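Local coordinates for protein putative dihydrodipicolinate synthase (Thermus thermophilus, PDB 2PCQ) that is of unassigned function but folds as a TIM barrel of the dihydrodipicolinate synthetase family and carries a potassium ion in the model, at residues A[3-8]-A[193-198]; A[205-210]-A[221-226]. All blocks are in the same frame, centred on the assembly; numbering follows the deposited sequence.

The chain opens with strand 2-6, the first of eight parallel strands, and interaction 1 brings this strand against the end of the last one, 191-193, and the turn 193-198 that follows it. That contact spans 184 intervening residues and closes the barrel. Interaction 2 comes next along the chain, after interaction 1 has closed, so the two neither nest nor cross. It folds helix 216-247 back against helix 201-212 across the short turn 213-215, tying outer helices together. The centres of the two contacts are about 17 Å apart and their nearest atoms about 6 Å, without touching; interaction 1 lies in the core, interaction 2 farther out.

Interaction 1 of 2, residues A[3-8]-A[193-198]; sequences LPPIPT and ILAAAN
The closing seam of the TIM barrel lies here, where the first strand, 2-6, runs parallel to the last, 191-193, with Leu3 beside Ile193. Leu3 O takes a weak, bent hydrogen bond from Leu194 N (3.1 Å, 126° at the hydrogen) and also receives a CA-H contact from Ile193 CA at 3.0 Å. Leu3 and Ile193 send their side chains to the same face of the sheet. With CG1 anti to its carbonyl carbon (chi1 -63°), Ile193 brings that branch to 4.1 Å from Leu3 CB. Past Ile193 the chain turns into a short helical bend, in which Ala197 N donates to Leu194 O at 2.8 Å. Pro5 CD lies beside that same oxygen, 3.1 Å from Leu194 O. Proline, with no N-H, meets the turn through ring carbons. Pro4 CB touches Ala197 CB at 4.0 Å and lies 3.8 Å from Asn198 CG; Leu28 of helix 18-28 and Leu241 of helix 216-247 also pack on the Asn198 side chain. The seam is buried, and it is tight where the ring of Pro5 presses on the turn: Pro5 CG sits 3.5 Å from Ala195 CA.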
ATOM      1  N   LEU A   3     -17.143 -25.062  -7.444  1.00 15.34           N
ATOM      2  CA  LEU A   3     -16.013 -25.713  -8.093  1.00 16.69           C
ATOM      3  C   LEU A   3     -14.761 -25.535  -7.256  1.00 18.15           C
ATOM      4  O   LEU A   3     -14.510 -24.466  -6.715  1.00 18.92           O
ATOM      5  CB  LEU A   3     -15.744 -25.128  -9.484  1.00 19.14           C
ATOM      6  CG  LEU A   3     -16.801 -25.300 -10.570  1.00 20.29           C
ATOM      7  CD1 LEU A   3     -17.897 -24.254 -10.409  1.00 18.29           C
ATOM      8  CD2 LEU A   3     -16.135 -25.162 -11.927  1.00 21.01           C
ATOM      9  N   PRO A   4     -13.959 -26.597  -7.123  1.00 18.34           N
ATOM     10  CA  PRO A   4     -12.751 -26.425  -6.326  1.00 13.96           C
ATOM     11  C   PRO A   4     -11.516 -26.244  -7.204  1.00 16.61           C
ATOM     12  O   PRO A   4     -11.427 -26.815  -8.291  1.00 14.83           O
ATOM     13  CB  PRO A   4     -12.683 -27.724  -5.543  1.00 18.94           C
ATOM     14  CG  PRO A   4     -13.096 -28.724  -6.598  1.00 16.94           C
ATOM     15  CD  PRO A   4     -14.285 -28.030  -7.273  1.00 14.71           C
ATOM     16  N   PRO A   5     -10.566 -25.410  -6.760  1.00 16.07           N
ATOM     17  CA  PRO A   5      -9.343 -25.209  -7.539  1.00 15.28           C
ATOM     18  C   PRO A   5      -8.425 -26.328  -7.039  1.00 17.23           C
ATOM     19  O   PRO A   5      -7.754 -26.181  -6.016  1.00 15.28           O
ATOM     20  CB  PRO A   5      -8.877 -23.822  -7.097  1.00 13.58           C
ATOM     21  CG  PRO A   5      -9.316 -23.767  -5.665  1.00 15.01           C
ATOM     22  CD  PRO A   5     -10.713 -24.368  -5.727  1.00 12.70           C
ATOM     23  N   ILE A   6      -8.413 -27.459  -7.738  1.00 13.99           N
ATOM     24  CA  ILE A   6      -7.593 -28.573  -7.286  1.00 16.42           C
ATOM     25  C   ILE A   6      -6.095 -28.308  -7.362  1.00 16.58           C
ATOM     26  O   ILE A   6      -5.595 -27.720  -8.321  1.00 16.39           O
ATOM     27  CB  ILE A   6      -7.905 -29.882  -8.060  1.00 17.24           C
ATOM     28  CG1 ILE A   6      -7.507 -29.750  -9.529  1.00 19.43           C
ATOM     29  CG2 ILE A   6      -9.389 -30.213  -7.937  1.00 18.45           C
ATOM     30  CD1 ILE A   6      -7.560 -31.068 -10.279  1.00 26.41           C
ATOM     31  N   PRO A   7      -5.357 -28.729  -6.328  1.00 16.08           N
ATOM     32  CA  PRO A   7      -3.912 -28.515  -6.333  1.00 16.03           C
ATOM     33  C   PRO A   7      -3.248 -29.459  -7.323  1.00 19.07           C
ATOM     34  O   PRO A   7      -3.855 -30.440  -7.754  1.00 20.62           O
ATOM     35  CB  PRO A   7      -3.515 -28.806  -4.887  1.00 16.19           C
ATOM     36  CG  PRO A   7      -4.504 -29.844  -4.473  1.00 20.65           C
ATOM     37  CD  PRO A   7      -5.801 -29.317  -5.051  1.00 15.57           C
ATOM     38  N   THR A   8      -2.017 -29.139  -7.710  1.00 16.09           N
ATOM     39  CA  THR A   8      -1.261 -29.979  -8.628  1.00 14.07           C
ATOM     40  C   THR A   8      -0.187 -30.655  -7.784  1.00 15.08           C
ATOM     41  O   THR A   8       0.709 -29.997  -7.257  1.00 15.77           O
ATOM     42  CB  THR A   8      -0.602 -29.149  -9.741  1.00 16.65           C
ATOM     43  OG1 THR A   8      -1.619 -28.472 -10.489  1.00 15.60           O
ATOM     44  CG2 THR A   8       0.191 -30.054 -10.679  1.00 16.92           C
ATOM     45  N   ILE A 193     -15.758 -20.608  -6.507  1.00 14.11           N
ATOM     46  CA  ILE A 193     -14.678 -21.492  -6.924  1.00 13.26           C
ATOM     47  C   ILE A 193     -13.745 -21.292  -5.739  1.00 15.52           C
ATOM     48  O   ILE A 193     -12.940 -20.360  -5.702  1.00 14.77           O
ATOM     49  CB  ILE A 193     -14.049 -21.022  -8.248  1.00 11.35           C
ATOM     50  CG1 ILE A 193     -15.110 -21.085  -9.355  1.00 16.37           C
ATOM     51  CG2 ILE A 193     -12.850 -21.898  -8.603  1.00 10.63           C
ATOM     52  CD1 ILE A 193     -14.621 -20.667 -10.734  1.00 15.08           C
ATOM     53  N   LEU A 194     -13.896 -22.173  -4.754  1.00 15.64           N
ATOM     54  CA  LEU A 194     -13.177 -22.064  -3.496  1.00 13.10           C
ATOM     55  C   LEU A 194     -12.228 -23.192  -3.142  1.00 14.79           C
ATOM     56  O   LEU A 194     -12.574 -24.366  -3.252  1.00 15.11           O
ATOM     57  CB  LEU A 194     -14.207 -21.936  -2.375  1.00 16.42           C
ATOM     58  CG  LEU A 194     -15.370 -20.974  -2.629  1.00 14.71           C
ATOM     59  CD1 LEU A 194     -16.498 -21.228  -1.632  1.00 12.66           C
ATOM     60  CD2 LEU A 194     -14.867 -19.544  -2.513  1.00 15.34           C
ATOM     61  N   ALA A 195     -11.039 -22.820  -2.682  1.00 15.31           N
ATOM     62  CA  ALA A 195     -10.041 -23.790  -2.260  1.00 16.99           C
ATOM     63  C   ALA A 195     -10.640 -24.644  -1.143  1.00 16.06           C
ATOM     64  O   ALA A 195     -10.356 -25.833  -1.040  1.00 18.85           O
ATOM     65  CB  ALA A 195      -8.788 -23.071  -1.758  1.00 15.16           C
ATOM     66  N   ALA A 196     -11.476 -24.028  -0.313  1.00 14.89           N
ATOM     67  CA  ALA A 196     -12.107 -24.731   0.799  1.00 17.37           C
ATOM     68  C   ALA A 196     -13.073 -25.808   0.310  1.00 17.13           C
ATOM     69  O   ALA A 196     -13.425 -26.718   1.061  1.00 17.14           O
ATOM     70  CB  ALA A 196     -12.837 -23.739   1.703  1.00 17.15           C
ATOM     71  N   ALA A 197     -13.496 -25.707  -0.948  1.00 16.82           N
ATOM     72  CA  ALA A 197     -14.406 -26.691  -1.521  1.00 17.76           C
ATOM     73  C   ALA A 197     -13.666 -27.996  -1.814  1.00 16.42           C
ATOM     74  O   ALA A 197     -14.285 -28.997  -2.177  1.00 18.22           O
ATOM     75  CB  ALA A 197     -15.053 -26.152  -2.792  1.00 14.89           C
ATOM     76  N   ASN A 198     -12.341 -27.977  -1.677  1.00 15.05           N
ATOM     77  CA  ASN A 198     -11.542 -29.186  -1.874  1.00 15.60           C
ATOM     78  C   ASN A 198     -11.731 -30.049  -0.623  1.00 17.04           C
ATOM     79  O   ASN A 198     -11.548 -31.266  -0.658  1.00 15.86           O
ATOM     80  CB  ASN A 198     -10.041 -28.874  -1.970  1.00 14.19           C
ATOM     81  CG  ASN A 198      -9.632 -28.294  -3.308  1.00 18.24           C
ATOM     82  OD1 ASN A 198      -9.360 -27.099  -3.422  1.00 20.75           O
ATOM     83  ND2 ASN A 198      -9.573 -29.140  -4.323  1.00 10.02           N
TER

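Interaction 2 of 2, residues A[205-210]-A[221-226]; sequences RALLDH and ELQKKL
Asp209 OD1, on the helix 201-212 whose Ala206 and Leu207 press against Leu222 of helix 216-247, is gripped twice by Arg205. NH2 of Arg205 reaches OD1 of Asp209 at 3.1 Å on the syn side, tilted from the carboxylate plane, and Arg205 NE adds a weak bond to that oxygen at 3.3 Å. This salt bridge joins residues one turn apart on a flank away from the partner helix, and Arg205 has a second acidic partner in Asp33.

The helices form an antiparallel hairpin, their segment axes 9.7 Å apart at closest approach and 154° apart in direction. Leu222 is at the centre of the contact. Its CG stands anti to the backbone N (chi1 -167°), which drives CD2 into the surface of the opposite helix. There CD2 of Leu222 lies 3.4 Å from Leu207 N and 3.8 Å from Leu207 CB, while Ala206 CB closes on the same Leu222 CD2 at 3.7 Å. The imidazole of His210 meets this methyl with its edge, CD2 of His210 being 4.0 Å from CD2 of Leu222; its ND1 is hydrogen-bonded to Arg215. Leu207 answers from the other helix. With CG anti to its backbone N (chi1 177°), it lays CD2 over the backbone at Gln223, 3.9 Å from Gln223 CA, and near Leu226 CD1. The amide of Gln223 is held at both ends, by Pro179 O and Leu182 N, and Trp281 packs on Ala206 and Leu222. Leucine methyls therefore carry the join, mostly by dispersion and the burial of apolar surface, while the salt bridges Arg205-Asp209 and Lys224-Glu221 stay within their own helices and His210 and Gln223 bond to residues beyond the two segments.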
ATOM      1  N   ARG A 205     -21.941 -26.184  -0.958  1.00 14.73           N
ATOM      2  CA  ARG A 205     -23.076 -26.432  -1.846  1.00 13.24           C
ATOM      3  C   ARG A 205     -24.369 -26.188  -1.054  1.00 15.34           C
ATOM      4  O   ARG A 205     -25.315 -25.568  -1.545  1.00 16.02           O
ATOM      5  CB  ARG A 205     -23.049 -27.884  -2.335  1.00 17.00           C
ATOM      6  CG  ARG A 205     -24.288 -28.309  -3.109  1.00 19.25           C
ATOM      7  CD  ARG A 205     -24.231 -27.783  -4.532  1.00 33.35           C
ATOM      8  NE  ARG A 205     -25.292 -26.836  -4.828  1.00 28.04           N
ATOM      9  CZ  ARG A 205     -25.432 -26.218  -5.996  1.00 27.02           C
ATOM     10  NH1 ARG A 205     -24.571 -26.449  -6.980  1.00 23.87           N
ATOM     11  NH2 ARG A 205     -26.439 -25.376  -6.182  1.00 29.20           N
ATOM     12  N   ALA A 206     -24.389 -26.682   0.180  1.00 13.08           N
ATOM     13  CA  ALA A 206     -25.547 -26.529   1.052  1.00 15.53           C
ATOM     14  C   ALA A 206     -25.802 -25.055   1.361  1.00 15.73           C
ATOM     15  O   ALA A 206     -26.950 -24.608   1.410  1.00 13.44           O
ATOM     16  CB  ALA A 206     -25.327 -27.309   2.349  1.00 13.74           C
ATOM     17  N   LEU A 207     -24.727 -24.302   1.569  1.00 14.84           N
ATOM     18  CA  LEU A 207     -24.840 -22.880   1.872  1.00 14.47           C
ATOM     19  C   LEU A 207     -25.451 -22.168   0.671  1.00 15.03           C
ATOM     20  O   LEU A 207     -26.352 -21.340   0.815  1.00 18.01           O
ATOM     21  CB  LEU A 207     -23.458 -22.300   2.208  1.00 11.06           C
ATOM     22  CG  LEU A 207     -23.322 -20.799   2.490  1.00 14.75           C
ATOM     23  CD1 LEU A 207     -24.458 -20.309   3.369  1.00 19.75           C
ATOM     24  CD2 LEU A 207     -21.975 -20.551   3.171  1.00 13.89           C
ATOM     25  N   LEU A 208     -24.953 -22.499  -0.514  1.00 14.97           N
ATOM     26  CA  LEU A 208     -25.459 -21.926  -1.750  1.00 17.80           C
ATOM     27  C   LEU A 208     -26.947 -22.271  -1.898  1.00 18.21           C
ATOM     28  O   LEU A 208     -27.761 -21.412  -2.248  1.00 17.94           O
ATOM     29  CB  LEU A 208     -24.668 -22.479  -2.943  1.00 17.29           C
ATOM     30  CG  LEU A 208     -25.169 -22.134  -4.350  1.00 20.88           C
ATOM     31  CD1 LEU A 208     -25.239 -20.624  -4.521  1.00 19.82           C
ATOM     32  CD2 LEU A 208     -24.241 -22.748  -5.392  1.00 18.36           C
ATOM     33  N   ASP A 209     -27.300 -23.526  -1.626  1.00 17.96           N
ATOM     34  CA  ASP A 209     -28.691 -23.961  -1.731  1.00 16.71           C
ATOM     35  C   ASP A 209     -29.598 -23.211  -0.757  1.00 21.63           C
ATOM     36  O   ASP A 209     -30.679 -22.758  -1.138  1.00 19.28           O
ATOM     37  CB  ASP A 209     -28.820 -25.469  -1.485  1.00 15.69           C
ATOM     38  CG  ASP A 209     -28.276 -26.300  -2.635  1.00 22.07           C
ATOM     39  OD1 ASP A 209     -28.308 -25.821  -3.790  1.00 21.84           O
ATOM     40  OD2 ASP A 209     -27.832 -27.440  -2.389  1.00 25.16           O
ATOM     41  N   HIS A 210     -29.166 -23.088   0.496  1.00 17.15           N
ATOM     42  CA  HIS A 210     -29.952 -22.367   1.494  1.00 17.57           C
ATOM     43  C   HIS A 210     -30.266 -20.961   0.991  1.00 19.67           C
ATOM     44  O   HIS A 210     -31.401 -20.498   1.083  1.00 17.17           O
ATOM     45  CB  HIS A 210     -29.194 -22.243   2.820  1.00 17.14           C
ATOM     46  CG  HIS A 210     -29.198 -23.489   3.650  1.00 20.01           C
ATOM     47  ND1 HIS A 210     -30.349 -24.197   3.928  1.00 20.84           N
ATOM     48  CD2 HIS A 210     -28.202 -24.117   4.319  1.00 19.58           C
ATOM     49  CE1 HIS A 210     -30.061 -25.204   4.732  1.00 21.58           C
ATOM     50  NE2 HIS A 210     -28.763 -25.177   4.985  1.00 22.26           N
ATOM     51  N   GLU A 221     -26.119 -19.414   9.507  1.00 18.50           N
ATOM     52  CA  GLU A 221     -25.511 -20.338  10.463  1.00 17.93           C
ATOM     53  C   GLU A 221     -24.419 -21.172   9.810  1.00 15.79           C
ATOM     54  O   GLU A 221     -23.386 -21.444  10.424  1.00 18.39           O
ATOM     55  CB  GLU A 221     -26.563 -21.267  11.084  1.00 18.90           C
ATOM     56  CG  GLU A 221     -27.478 -20.587  12.100  1.00 26.16           C
ATOM     57  CD  GLU A 221     -26.708 -19.921  13.233  1.00 35.66           C
ATOM     58  OE1 GLU A 221     -25.933 -20.620  13.922  1.00 44.15           O
ATOM     59  OE2 GLU A 221     -26.876 -18.699  13.437  1.00 31.94           O
ATOM     60  N   LEU A 222     -24.643 -21.584   8.567  1.00 15.56           N
ATOM     61  CA  LEU A 222     -23.643 -22.384   7.870  1.00 18.16           C
ATOM     62  C   LEU A 222     -22.443 -21.507   7.504  1.00 15.59           C
ATOM     63  O   LEU A 222     -21.295 -21.955   7.553  1.00 17.27           O
ATOM     64  CB  LEU A 222     -24.254 -23.027   6.620  1.00 20.74           C
ATOM     65  CG  LEU A 222     -23.444 -24.142   5.953  1.00 23.95           C
ATOM     66  CD1 LEU A 222     -22.922 -25.111   7.008  1.00 22.68           C
ATOM     67  CD2 LEU A 222     -24.320 -24.870   4.934  1.00 16.75           C
ATOM     68  N   GLN A 223     -22.717 -20.254   7.147  1.00 16.05           N
ATOM     69  CA  GLN A 223     -21.667 -19.297   6.801  1.00 14.79           C
ATOM     70  C   GLN A 223     -20.759 -19.090   8.019  1.00 16.59           C
ATOM     71  O   GLN A 223     -19.534 -19.038   7.895  1.00 18.54           O
ATOM     72  CB  GLN A 223     -22.306 -17.970   6.362  1.00 14.74           C
ATOM     73  CG  GLN A 223     -21.471 -16.699   6.578  1.00 12.96           C
ATOM     74  CD  GLN A 223     -20.241 -16.604   5.697  1.00 14.99           C
ATOM     75  OE1 GLN A 223     -20.266 -16.970   4.517  1.00 17.03           O
ATOM     76  NE2 GLN A 223     -19.158 -16.080   6.261  1.00 14.17           N
ATOM     77  N   LYS A 224     -21.364 -18.979   9.196  1.00 15.44           N
ATOM     78  CA  LYS A 224     -20.599 -18.799  10.424  1.00 14.02           C
ATOM     79  C   LYS A 224     -19.804 -20.065  10.741  1.00 15.67           C
ATOM     80  O   LYS A 224     -18.649 -19.995  11.166  1.00 15.32           O
ATOM     81  CB  LYS A 224     -21.544 -18.465  11.582  1.00 15.75           C
ATOM     82  CG  LYS A 224     -22.229 -17.114  11.421  1.00 21.04           C
ATOM     83  CD  LYS A 224     -23.471 -16.983  12.293  1.00 22.82           C
ATOM     84  CE  LYS A 224     -23.144 -17.071  13.768  1.00 28.05           C
ATOM     85  NZ  LYS A 224     -24.379 -16.948  14.596  1.00 35.30           N
ATOM     86  N   LYS A 225     -20.423 -21.221  10.524  1.00 16.08           N
ATOM     87  CA  LYS A 225     -19.769 -22.498  10.786  1.00 16.89           C
ATOM     88  C   LYS A 225     -18.545 -22.712   9.898  1.00 16.70           C
ATOM     89  O   LYS A 225     -17.525 -23.244  10.346  1.00 16.15           O
ATOM     90  CB  LYS A 225     -20.753 -23.650  10.573  1.00 16.61           C
ATOM     91  CG  LYS A 225     -20.143 -25.033  10.776  1.00 19.57           C
ATOM     92  CD  LYS A 225     -21.191 -26.129  10.634  1.00 23.22           C
ATOM     93  CE  LYS A 225     -22.246 -26.033  11.730  1.00 29.49           C
ATOM     94  NZ  LYS A 225     -21.647 -26.195  13.085  1.00 31.92           N
ATOM     95  N   LEU A 226     -18.648 -22.291   8.640  1.00 15.14           N
ATOM     96  CA  LEU A 226     -17.553 -22.459   7.689  1.00 15.96           C
ATOM     97  C   LEU A 226     -16.509 -21.335   7.700  1.00 17.31           C
ATOM     98  O   LEU A 226     -15.447 -21.466   7.090  1.00 17.25           O
ATOM     99  CB  LEU A 226     -18.118 -22.611   6.270  1.00 14.95           C
ATOM    100  CG  LEU A 226     -19.028 -23.820   6.019  1.00 20.86           C
ATOM    101  CD1 LEU A 226     -19.601 -23.763   4.602  1.00 15.02           C
ATOM    102  CD2 LEU A 226     -18.231 -25.106   6.227  1.00 18.66           C
TER